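Local coordinates for protein oxidized polyvinyl alcohol hydrolase (Pseudomonas sp., PDB 3WL7) that hydrolyses beta-diketones such as 4,6-nonanedione and cleaves oxidized polyvinyl alcohol in the second step of polyvinyl alcohol degradation, at residues T69-S74 and W126-E131; S201-V206 and L271-R276; D258-T263 and H301-P306. The protein carries 1 engineered substitution. All blocks are in the same frame, centred on the assembly; numbering follows the deposited sequence.

Overall arrangement
From the N terminus, contact 1 joins the loop after strand 62-68 to the long loop that follows strand 96-100, closing a 51-residue excursion before contact 2 opens. Contacts 2 and 3 cross, their segments alternating along the chain. Contact 2 closes the excursion 207-270 and ties the loop after strand 196-199 to the end of strand 269-274 and the start of helix 275-288. Contact 3 closes 264-300 and ties strand 259-263 to the loop after strand 292-298. Strands 259-263 and 269-274 pair in a small antiparallel sheet, and the Cys262-Cys272 disulfide links contacts 2 and 3. All three contacts touch the bound pentane-2,4-dione. A probable hydrogen bond between Tyr205 OH and Glu131 OE1 joins contacts 1 and 2.

Contact 1 (T69-S74 and W126-E131); sequences TGSVES and WNPWFE. With P2D (pentane-2,4-dione), chain B.
Ser71 and Trp126 meet where two loops of the alpha/beta-hydrolase fold come together beside the bound pentane-2,4-dione. The loop of 69-74 follows strand 62-68, the place where relatives with this fold commonly form part of the oxyanion hole. The tight part of the contact rests on two indole N-H groups. Trp126 NE1 donates to Ser71 OG at 2.9 Å, nearly straight at 169°, with the oxygen in the indole plane. Ser71 OG stands opposite its own carbonyl carbon (chi1 -63°), which brings it to this edge. The same oxygen is hydrogen-bonded to OD1 of the modified residue OCS at position 177. Trp129 NE1 donates to the backbone Thr69 O at 2.8 Å and 164°. That oxygen is also close to the plane of its indole, but the N-H arrives tilted from the carbonyl plane. Pro128 lies between the two bonds. Its CG touches Ser71 OG at 3.6 Å, and its CB is 3.9 Å from Gly70 O.

Looser, though still buried, is the touch of Thr69 CG2 on Trp129 CZ2 at 4.3 Å. The solvent side lies beyond Ser71, where the exposed Val72 turns its side chain away. A bond from Thr69 OG1 to Glu73 O, 2.7 Å, closes the turn there. On the ligand side, P2D C3 sits 3.6 Å above the Trp126 plane, over the centre of the indole.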
loop_
_atom_site.group_PDB
_atom_site.type_symbol
_atom_site.label_atom_id
_atom_site.label_comp_id
_atom_site.label_asym_id
_atom_site.label_seq_id
_atom_site.Cartn_x
_atom_site.Cartn_y
_atom_site.Cartn_z
ATOM N N THR A 69 -5.574 -0.067 6.536
ATOM C CA THR A 69 -5.999 1.281 6.927
ATOM C C THR A 69 -4.782 2.209 7.084
ATOM O O THR A 69 -3.637 1.815 6.815
ATOM C CB THR A 69 -6.805 1.178 8.243
ATOM O OG1 THR A 69 -7.478 2.421 8.439
ATOM C CG2 THR A 69 -5.879 0.839 9.470
ATOM N N GLY A 70 -5.044 3.475 7.445
ATOM C CA GLY A 70 -4.005 4.477 7.629
ATOM C C GLY A 70 -3.725 4.746 9.093
ATOM O O GLY A 70 -3.709 3.843 9.907
ATOM N N SER A 71 -3.549 6.026 9.395
ATOM C CA SER A 71 -3.112 6.470 10.729
ATOM C C SER A 71 -4.168 6.580 11.759
ATOM O O SER A 71 -3.917 6.229 12.936
ATOM C CB SER A 71 -2.400 7.829 10.577
ATOM O OG SER A 71 -1.231 7.681 9.778
ATOM N N VAL A 72 -5.350 7.026 11.330
ATOM C CA VAL A 72 -6.481 7.224 12.243
ATOM C C VAL A 72 -7.681 6.270 12.049
ATOM O O VAL A 72 -8.290 5.844 13.029
ATOM C CB VAL A 72 -6.950 8.686 12.123
ATOM C CG1 VAL A 72 -8.270 8.900 12.950
ATOM C CG2 VAL A 72 -5.819 9.605 12.559
ATOM N N GLU A 73 -8.030 5.884 10.820
ATOM C CA GLU A 73 -9.168 4.971 10.705
ATOM C C GLU A 73 -8.857 3.586 11.236
ATOM O O GLU A 73 -7.765 3.081 11.025
ATOM C CB GLU A 73 -9.574 4.822 9.247
ATOM C CG GLU A 73 -10.127 6.129 8.705
ATOM C CD GLU A 73 -10.118 6.149 7.179
ATOM O OE1 GLU A 73 -9.059 5.827 6.568
ATOM O OE2 GLU A 73 -11.170 6.533 6.563
ATOM N N SER A 74 -9.829 2.949 11.884
ATOM C CA SER A 74 -9.565 1.591 12.405
ATOM C C SER A 74 -9.589 0.588 11.274
ATOM O O SER A 74 -10.034 0.878 10.182
ATOM C CB SER A 74 -10.628 1.203 13.464
ATOM O OG SER A 74 -11.934 1.126 12.869
ATOM N N TRP A 126 7.109 5.955 11.036
ATOM C CA TRP A 126 5.710 6.280 11.371
ATOM C C TRP A 126 5.110 5.017 12.023
ATOM O O TRP A 126 5.285 3.902 11.504
ATOM C CB TRP A 126 5.027 6.649 10.036
ATOM C CG TRP A 126 3.774 7.453 10.242
ATOM C CD1 TRP A 126 2.519 7.124 9.857
ATOM C CD2 TRP A 126 3.673 8.680 10.970
ATOM N NE1 TRP A 126 1.611 8.070 10.315
ATOM C CE2 TRP A 126 2.301 9.038 11.003
ATOM C CE3 TRP A 126 4.614 9.517 11.591
ATOM C CZ2 TRP A 126 1.837 10.206 11.644
ATOM C CZ3 TRP A 126 4.153 10.681 12.230
ATOM C CH2 TRP A 126 2.781 11.004 12.246
ATOM N N ASN A 127 4.372 5.166 13.138
ATOM C CA ASN A 127 3.911 4.018 13.905
ATOM C C ASN A 127 2.789 3.091 13.400
ATOM O O ASN A 127 2.756 1.950 13.816
ATOM C CB ASN A 127 3.514 4.533 15.318
ATOM C CG ASN A 127 3.711 3.510 16.395
ATOM O OD1 ASN A 127 4.687 2.798 16.401
ATOM N ND2 ASN A 127 2.783 3.457 17.346
ATOM N N PRO A 128 1.889 3.540 12.489
ATOM C CA PRO A 128 0.811 2.650 12.038
ATOM C C PRO A 128 1.265 1.324 11.419
ATOM O O PRO A 128 0.685 0.271 11.671
ATOM C CB PRO A 128 0.023 3.500 11.031
ATOM C CG PRO A 128 0.193 4.886 11.594
ATOM C CD PRO A 128 1.652 4.941 12.046
ATOM N N TRP A 129 2.326 1.389 10.620
ATOM C CA TRP A 129 2.866 0.205 9.954
ATOM C C TRP A 129 4.376 0.362 9.902
ATOM O O TRP A 129 4.911 1.474 10.014
ATOM C CB TRP A 129 2.389 0.095 8.479
ATOM C CG TRP A 129 0.843 0.048 8.314
ATOM C CD1 TRP A 129 0.019 1.090 7.887
ATOM C CD2 TRP A 129 -0.025 -1.080 8.536
ATOM N NE1 TRP A 129 -1.287 0.654 7.835
ATOM C CE2 TRP A 129 -1.343 -0.661 8.218
ATOM C CE3 TRP A 129 0.187 -2.414 8.974
ATOM C CZ2 TRP A 129 -2.454 -1.508 8.322
ATOM C CZ3 TRP A 129 -0.925 -3.255 9.080
ATOM C CH2 TRP A 129 -2.233 -2.793 8.752
ATOM N N PHE A 130 5.087 -0.764 9.731
ATOM C CA PHE A 130 6.539 -0.706 9.595
ATOM C C PHE A 130 6.767 -0.448 8.111
ATOM O O PHE A 130 7.075 -1.341 7.325
ATOM C CB PHE A 130 7.117 -2.064 10.057
ATOM C CG PHE A 130 6.764 -2.385 11.506
ATOM C CD1 PHE A 130 7.275 -1.584 12.527
ATOM C CD2 PHE A 130 5.911 -3.442 11.829
ATOM C CE1 PHE A 130 6.912 -1.860 13.883
ATOM C CE2 PHE A 130 5.552 -3.719 13.199
ATOM C CZ PHE A 130 6.066 -2.911 14.205
ATOM N N GLU A 131 6.632 0.829 7.748
ATOM C CA GLU A 131 6.609 1.194 6.346
ATOM C C GLU A 131 7.701 2.112 5.823
ATOM O O GLU A 131 7.672 2.498 4.639
ATOM C CB GLU A 131 5.212 1.765 5.990
ATOM C CG GLU A 131 4.462 2.680 7.064
ATOM C CD GLU A 131 4.794 4.165 6.972
ATOM O OE1 GLU A 131 5.993 4.507 6.945
ATOM O OE2 GLU A 131 3.850 5.023 6.970
HETATM C C1 P2D B . 1.367 10.328 7.446
HETATM C C2 P2D B . 2.872 10.619 7.460
HETATM C C3 P2D B . 3.448 11.609 8.466
HETATM C C4 P2D B . 4.976 11.663 8.399
HETATM C C5 P2D B . 5.756 12.872 8.959
HETATM O O2 P2D B . 3.612 10.054 6.643
HETATM O O4 P2D B . 5.605 10.720 7.916
#

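Contact 2 (S201-V206 and L271-R276). With P2D (pentane-2,4-dione), chain B.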
loop_
_atom_site.group_PDB
_atom_site.type_symbol
_atom_site.label_atom_id
_atom_site.label_comp_id
_atom_site.label_asym_id
_atom_site.label_seq_id
_atom_site.Cartn_x
_atom_site.Cartn_y
_atom_site.Cartn_z
ATOM N N SER A 201 -2.346 7.376 -2.082
ATOM C CA SER A 201 -1.766 8.493 -1.302
ATOM C C SER A 201 -0.810 8.021 -0.241
ATOM O O SER A 201 -1.001 8.326 0.946
ATOM C CB SER A 201 -2.887 9.275 -0.670
ATOM O OG SER A 201 -3.807 9.700 -1.676
ATOM N N GLY A 202 0.143 7.206 -0.674
ATOM C CA GLY A 202 1.172 6.746 0.252
ATOM C C GLY A 202 2.419 7.592 0.075
ATOM O O GLY A 202 2.603 8.246 -0.950
ATOM N N GLU A 203 3.290 7.560 1.075
ATOM C CA GLU A 203 4.576 8.258 0.979
ATOM C C GLU A 203 5.621 7.407 0.262
ATOM O O GLU A 203 5.485 6.149 0.136
ATOM C CB GLU A 203 5.094 8.572 2.390
ATOM C CG GLU A 203 4.914 10.074 2.826
ATOM C CD GLU A 203 5.886 11.029 2.117
ATOM O OE1 GLU A 203 5.933 12.215 2.580
ATOM O OE2 GLU A 203 6.600 10.678 1.120
ATOM N N TRP A 204 6.706 8.099 -0.164
ATOM C CA TRP A 204 7.902 7.508 -0.734
ATOM C C TRP A 204 9.108 7.894 0.173
ATOM O O TRP A 204 10.104 7.197 0.236
ATOM C CB TRP A 204 8.133 8.038 -2.139
ATOM C CG TRP A 204 9.060 7.183 -2.979
ATOM C CD1 TRP A 204 10.371 7.446 -3.297
ATOM C CD2 TRP A 204 8.721 5.945 -3.613
ATOM N NE1 TRP A 204 10.871 6.426 -4.098
ATOM C CE2 TRP A 204 9.876 5.498 -4.310
ATOM C CE3 TRP A 204 7.553 5.160 -3.652
ATOM C CZ2 TRP A 204 9.899 4.294 -5.053
ATOM C CZ3 TRP A 204 7.559 3.966 -4.378
ATOM C CH2 TRP A 204 8.726 3.543 -5.080
ATOM N N TYR A 205 8.972 8.989 0.900
ATOM C CA TYR A 205 10.026 9.510 1.801
ATOM C C TYR A 205 11.291 9.731 0.984
ATOM O O TYR A 205 12.378 9.211 1.287
ATOM C CB TYR A 205 10.308 8.548 2.938
ATOM C CG TYR A 205 9.141 8.209 3.830
ATOM C CD1 TYR A 205 8.415 9.215 4.488
ATOM C CD2 TYR A 205 8.837 6.858 4.104
ATOM C CE1 TYR A 205 7.401 8.868 5.444
ATOM C CE2 TYR A 205 7.836 6.506 5.054
ATOM C CZ TYR A 205 7.142 7.522 5.708
ATOM O OH TYR A 205 6.199 7.181 6.665
ATOM N N VAL A 206 11.120 10.553 -0.044
ATOM C CA VAL A 206 12.220 10.817 -0.966
ATOM C C VAL A 206 13.533 11.208 -0.244
ATOM O O VAL A 206 13.554 12.017 0.715
ATOM C CB VAL A 206 11.811 11.907 -1.980
ATOM C CG1 VAL A 206 13.055 12.403 -2.777
ATOM C CG2 VAL A 206 10.777 11.329 -2.918
ATOM N N LEU A 271 1.801 20.993 8.410
ATOM C CA LEU A 271 1.968 20.156 7.212
ATOM C C LEU A 271 3.197 19.272 7.300
ATOM O O LEU A 271 4.316 19.752 7.543
ATOM C CB LEU A 271 2.110 21.061 5.973
ATOM C CG LEU A 271 2.238 20.389 4.597
ATOM C CD1 LEU A 271 0.927 19.608 4.270
ATOM C CD2 LEU A 271 2.469 21.456 3.526
ATOM N N CYS A 272 3.035 17.968 7.061
ATOM C CA CYS A 272 4.181 17.101 7.152
ATOM C C CYS A 272 4.291 16.110 6.010
ATOM O O CYS A 272 5.268 15.336 5.950
ATOM C CB CYS A 272 4.188 16.342 8.482
ATOM S SG CYS A 272 2.725 15.362 8.735
ATOM N N ALA A 273 3.296 16.103 5.111
ATOM C CA ALA A 273 3.393 15.204 3.960
ATOM C C ALA A 273 2.577 15.780 2.812
ATOM O O ALA A 273 1.480 16.296 3.043
ATOM C CB ALA A 273 2.862 13.814 4.299
ATOM N N ASP A 274 3.132 15.692 1.600
ATOM C CA ASP A 274 2.435 16.156 0.395
ATOM C C ASP A 274 2.493 14.952 -0.552
ATOM O O ASP A 274 3.581 14.496 -0.886
ATOM C CB ASP A 274 3.198 17.368 -0.171
ATOM C CG ASP A 274 2.605 17.890 -1.470
ATOM O OD1 ASP A 274 1.825 17.160 -2.111
ATOM O OD2 ASP A 274 2.953 19.043 -1.842
ATOM N N TYR A 275 1.334 14.458 -0.982
ATOM C CA TYR A 275 1.340 13.242 -1.800
ATOM C C TYR A 275 1.556 13.426 -3.278
ATOM O O TYR A 275 1.628 12.443 -4.047
ATOM C CB TYR A 275 0.080 12.425 -1.453
ATOM C CG TYR A 275 0.151 12.063 0.011
ATOM C CD1 TYR A 275 -0.375 12.917 0.998
ATOM C CD2 TYR A 275 0.841 10.935 0.423
ATOM C CE1 TYR A 275 -0.206 12.657 2.355
ATOM C CE2 TYR A 275 1.024 10.671 1.774
ATOM C CZ TYR A 275 0.501 11.527 2.729
ATOM O OH TYR A 275 0.652 11.296 4.083
ATOM N N ARG A 276 1.647 14.683 -3.704
ATOM C CA ARG A 276 1.989 14.918 -5.119
ATOM C C ARG A 276 3.415 14.343 -5.432
ATOM O O ARG A 276 3.602 13.498 -6.336
ATOM C CB ARG A 276 1.916 16.452 -5.405
ATOM C CG ARG A 276 2.305 16.768 -6.871
ATOM C CD ARG A 276 2.640 18.279 -7.060
ATOM N NE ARG A 276 1.508 19.045 -6.555
ATOM C CZ ARG A 276 0.464 19.444 -7.281
ATOM N NH1 ARG A 276 0.377 19.181 -8.604
ATOM N NH2 ARG A 276 -0.537 20.056 -6.648
HETATM C C1 P2D B . 1.367 10.328 7.446
HETATM C C2 P2D B . 2.872 10.619 7.460
HETATM C C3 P2D B . 3.448 11.609 8.466
HETATM C C4 P2D B . 4.976 11.663 8.399
HETATM C C5 P2D B . 5.756 12.872 8.959
HETATM O O2 P2D B . 3.612 10.054 6.643
HETATM O O4 P2D B . 5.605 10.720 7.916
HETATM O O HOH W 1 5.639 14.473 1.048
HETATM O O HOH W 2 6.584 13.276 4.745
#
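Ser201 begins the contact with its backbone: Ser201 O lies 3.2 Å from Tyr275 CE2, approaching the phenol ring obliquely. Its CB also packs against Tyr275 CG, while Ser201 OG is hydrogen-bonded to Asp258 OD2. Gly202 follows along the rim of the same ring, with Gly202 O 3.5 Å from Tyr275 CD2 and near the ring plane. Glu203 N comes next at this edge.

The Glu203 side chain bends at chi2 (-73°) and crosses Tyr275 at about a right angle, with CG beside CE2. Glu203 OE2 accepts two backbone N-H groups of its own loop. Trp204 N uses the anti lone pair, and Tyr205 N, at 2.9 Å from Glu203 OE2, comes from above the carboxylate plane. Glu203 OE1 turns to the other segment, where one water carries it to Asp274 N and a second to Cys272 O.

The second water meets the strand at a classic beta bulge, where Cys272 and Ala273 both face Trp260 of the paired strand; the first binds just past it. Asp274 also caps helix 275-288, its OD1 accepting from Arg276 N at 3.0 Å. An alanine in place of Glu203 would remove the carboxylate and is likely to leave the amides of Trp204 and Tyr205 without their acceptor and the two waters without their shared partner.

Glu203 CB sits over one face of the Tyr205 ring, toward its rim. The ring edge meets the ligand, with P2D O4 3.6 Å from Tyr205 CE1, while Tyr205 OH bonds to Glu131 OE1. Tyr275 OH stands 3.6 Å from P2D C1.

Contact 3 (D258-T263 and H301-P306). With P2D (pentane-2,4-dione), chain B.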
loop_
_atom_site.group_PDB
_atom_site.type_symbol
_atom_site.label_atom_id
_atom_site.label_comp_id
_atom_site.label_asym_id
_atom_site.label_seq_id
_atom_site.Cartn_x
_atom_site.Cartn_y
_atom_site.Cartn_z
ATOM N N ASP A 258 -4.532 16.709 -1.484
ATOM C CA ASP A 258 -4.010 15.436 -0.928
ATOM C C ASP A 258 -2.692 15.739 -0.166
ATOM O O ASP A 258 -1.595 15.648 -0.712
ATOM C CB ASP A 258 -3.820 14.470 -2.076
ATOM C CG ASP A 258 -3.499 13.071 -1.617
ATOM O OD1 ASP A 258 -3.394 12.887 -0.396
ATOM O OD2 ASP A 258 -3.345 12.190 -2.500
ATOM N N LEU A 259 -2.877 16.108 1.110
ATOM C CA LEU A 259 -1.833 16.568 2.017
ATOM C C LEU A 259 -2.136 16.027 3.397
ATOM O O LEU A 259 -3.303 15.714 3.665
ATOM C CB LEU A 259 -1.947 18.089 2.113
ATOM C CG LEU A 259 -1.744 18.852 0.795
ATOM C CD1 LEU A 259 -2.173 20.339 1.050
ATOM C CD2 LEU A 259 -0.334 18.764 0.290
ATOM N N TRP A 260 -1.146 15.951 4.291
ATOM C CA TRP A 260 -1.426 15.503 5.665
ATOM C C TRP A 260 -0.791 16.453 6.647
ATOM O O TRP A 260 0.333 16.877 6.454
ATOM C CB TRP A 260 -0.852 14.067 5.920
ATOM C CG TRP A 260 -1.115 13.495 7.334
ATOM C CD1 TRP A 260 -0.189 13.287 8.336
ATOM C CD2 TRP A 260 -2.368 13.016 7.853
ATOM N NE1 TRP A 260 -0.795 12.692 9.433
ATOM C CE2 TRP A 260 -2.129 12.523 9.161
ATOM C CE3 TRP A 260 -3.661 12.957 7.344
ATOM C CZ2 TRP A 260 -3.155 11.979 9.961
ATOM C CZ3 TRP A 260 -4.689 12.418 8.143
ATOM C CH2 TRP A 260 -4.422 11.943 9.427
ATOM N N ASN A 261 -1.561 16.825 7.661
ATOM C CA ASN A 261 -1.043 17.667 8.710
ATOM C C ASN A 261 -0.946 16.776 9.907
ATOM O O ASN A 261 -1.925 16.170 10.337
ATOM C CB ASN A 261 -2.008 18.797 9.037
ATOM C CG ASN A 261 -2.237 19.696 7.852
ATOM O OD1 ASN A 261 -3.363 19.841 7.367
ATOM N ND2 ASN A 261 -1.188 20.269 7.353
ATOM N N CYS A 262 0.252 16.775 10.465
ATOM C CA CYS A 262 0.609 16.042 11.677
ATOM C C CYS A 262 0.078 16.839 12.880
ATOM O O CYS A 262 -0.377 17.975 12.754
ATOM C CB CYS A 262 2.125 15.963 11.772
ATOM S SG CYS A 262 2.846 14.641 10.685
ATOM N N THR A 263 0.162 16.231 14.049
ATOM C CA THR A 263 -0.300 16.870 15.263
ATOM C C THR A 263 0.815 16.826 16.298
ATOM O O THR A 263 1.365 15.773 16.589
ATOM C CB THR A 263 -1.538 16.141 15.817
ATOM O OG1 THR A 263 -2.544 16.113 14.795
ATOM C CG2 THR A 263 -2.074 16.849 17.100
ATOM N N HIS A 301 -10.500 14.014 -4.399
ATOM C CA HIS A 301 -11.075 13.833 -3.077
ATOM C C HIS A 301 -10.192 14.153 -1.889
ATOM O O HIS A 301 -10.657 14.064 -0.749
ATOM C CB HIS A 301 -11.532 12.394 -2.928
ATOM C CG HIS A 301 -10.407 11.396 -3.025
ATOM N ND1 HIS A 301 -9.724 11.141 -4.195
ATOM C CD2 HIS A 301 -9.781 10.683 -2.066
ATOM C CE1 HIS A 301 -8.721 10.320 -3.955
ATOM N NE2 HIS A 301 -8.733 10.031 -2.666
ATOM N N GLY A 302 -8.923 14.462 -2.135
ATOM C CA GLY A 302 -8.055 14.811 -1.031
ATOM C C GLY A 302 -7.277 13.640 -0.517
ATOM O O GLY A 302 -6.896 12.788 -1.308
ATOM N N HIS A 303 -7.036 13.633 0.795
ATOM C CA HIS A 303 -6.279 12.566 1.454
ATOM C C HIS A 303 -7.189 11.692 2.318
ATOM O O HIS A 303 -7.308 11.866 3.569
ATOM C CB HIS A 303 -5.210 13.202 2.327
ATOM C CG HIS A 303 -4.160 12.236 2.759
ATOM N ND1 HIS A 303 -3.404 11.524 1.852
ATOM C CD2 HIS A 303 -3.784 11.808 3.992
ATOM C CE1 HIS A 303 -2.613 10.683 2.512
ATOM N NE2 HIS A 303 -2.828 10.835 3.809
ATOM N N MET A 304 -7.857 10.762 1.664
ATOM C CA MET A 304 -8.782 9.852 2.351
ATOM C C MET A 304 -9.113 8.785 1.319
ATOM O O MET A 304 -8.672 8.877 0.163
ATOM C CB MET A 304 -10.061 10.584 2.811
ATOM C CG MET A 304 -10.757 11.290 1.715
ATOM S SD MET A 304 -11.983 12.479 2.443
ATOM C CE MET A 304 -12.665 11.705 3.736
ATOM N N TRP A 305 -9.824 7.753 1.716
ATOM C CA TRP A 305 -10.149 6.721 0.728
ATOM C C TRP A 305 -10.955 7.407 -0.364
ATOM O O TRP A 305 -11.731 8.312 -0.072
ATOM C CB TRP A 305 -11.032 5.658 1.340
ATOM C CG TRP A 305 -11.038 4.397 0.507
ATOM C CD1 TRP A 305 -11.864 4.091 -0.531
ATOM C CD2 TRP A 305 -10.085 3.339 0.597
ATOM N NE1 TRP A 305 -11.462 2.913 -1.107
ATOM C CE2 TRP A 305 -10.373 2.432 -0.438
ATOM C CE3 TRP A 305 -9.012 3.078 1.445
ATOM C CZ2 TRP A 305 -9.616 1.273 -0.653
ATOM C CZ3 TRP A 305 -8.248 1.923 1.233
ATOM C CH2 TRP A 305 -8.564 1.038 0.183
ATOM N N PRO A 306 -10.739 7.027 -1.638
ATOM C CA PRO A 306 -11.487 7.621 -2.773
ATOM C C PRO A 306 -12.957 7.773 -2.382
ATOM O O PRO A 306 -13.613 6.818 -1.943
ATOM C CB PRO A 306 -11.244 6.604 -3.900
ATOM C CG PRO A 306 -9.736 6.287 -3.661
ATOM C CD PRO A 306 -9.760 6.037 -2.096
HETATM C C1 P2D B . 1.367 10.328 7.446
HETATM C C2 P2D B . 2.872 10.619 7.460
HETATM C C3 P2D B . 3.448 11.609 8.466
HETATM C C4 P2D B . 4.976 11.663 8.399
HETATM C C5 P2D B . 5.756 12.872 8.959
HETATM O O2 P2D B . 3.612 10.054 6.643
HETATM O O4 P2D B . 5.605 10.720 7.916
#
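Asp258 and His303 are joined by the one hydrogen bond between these segments. His303 ND1 donates to Asp258 OD1 at 2.6 Å. The bond is bent, 140° at the hydrogen, and the N-H comes in close to the line of the Asp258 CG-OD1 bond. The carboxylate oxygen is also somewhat out of the imidazole plane. Both ends of the pair have further partners. Asp258 OD2 accepts from Gly254 N. On the far side of the imidazole, His303 NE2 is hydrogen-bonded to OD3 of the modified residue OCS at position 177.

Backbone oxygens pack against side-chain carbons around this bond. Gly302 O lies 3.4 Å from Asp258 CG. Leu259 O lies 3.4 Å from His303 CB. At the backbone angles of Gly302 a side chain would run into the carbonyl oxygen of His301.

The order along the chain fits the alpha/beta-hydrolase fold. Asp258 follows strand 247-253 and His303 follows strand 292-298, the usual places of the acid and the histidine of a catalytic triad. Cys177 and Ser283 are assigned to the charge relay system by similarity, and Cys177 is present here as OCS. The arrangement is consistent with a Cys177-His303-Asp258 relay.

Aromatic contacts make up the rest. His303 CG is turned anti to its backbone nitrogen (chi1 -165°), which carries the ring across to Trp260. There Trp260 CE3 meets the imidazole edge, 3.5 Å from His303 CD2. The two rings are oblique, with planes 59° apart. Tyr275 stacks on the same histidine.

Ligand contacts come from the strand. Trp260 CD1 is 3.5 Å from P2D C1. Cys262 SG, held in a disulfide with Cys272 SG, lies 3.8 Å from P2D C3.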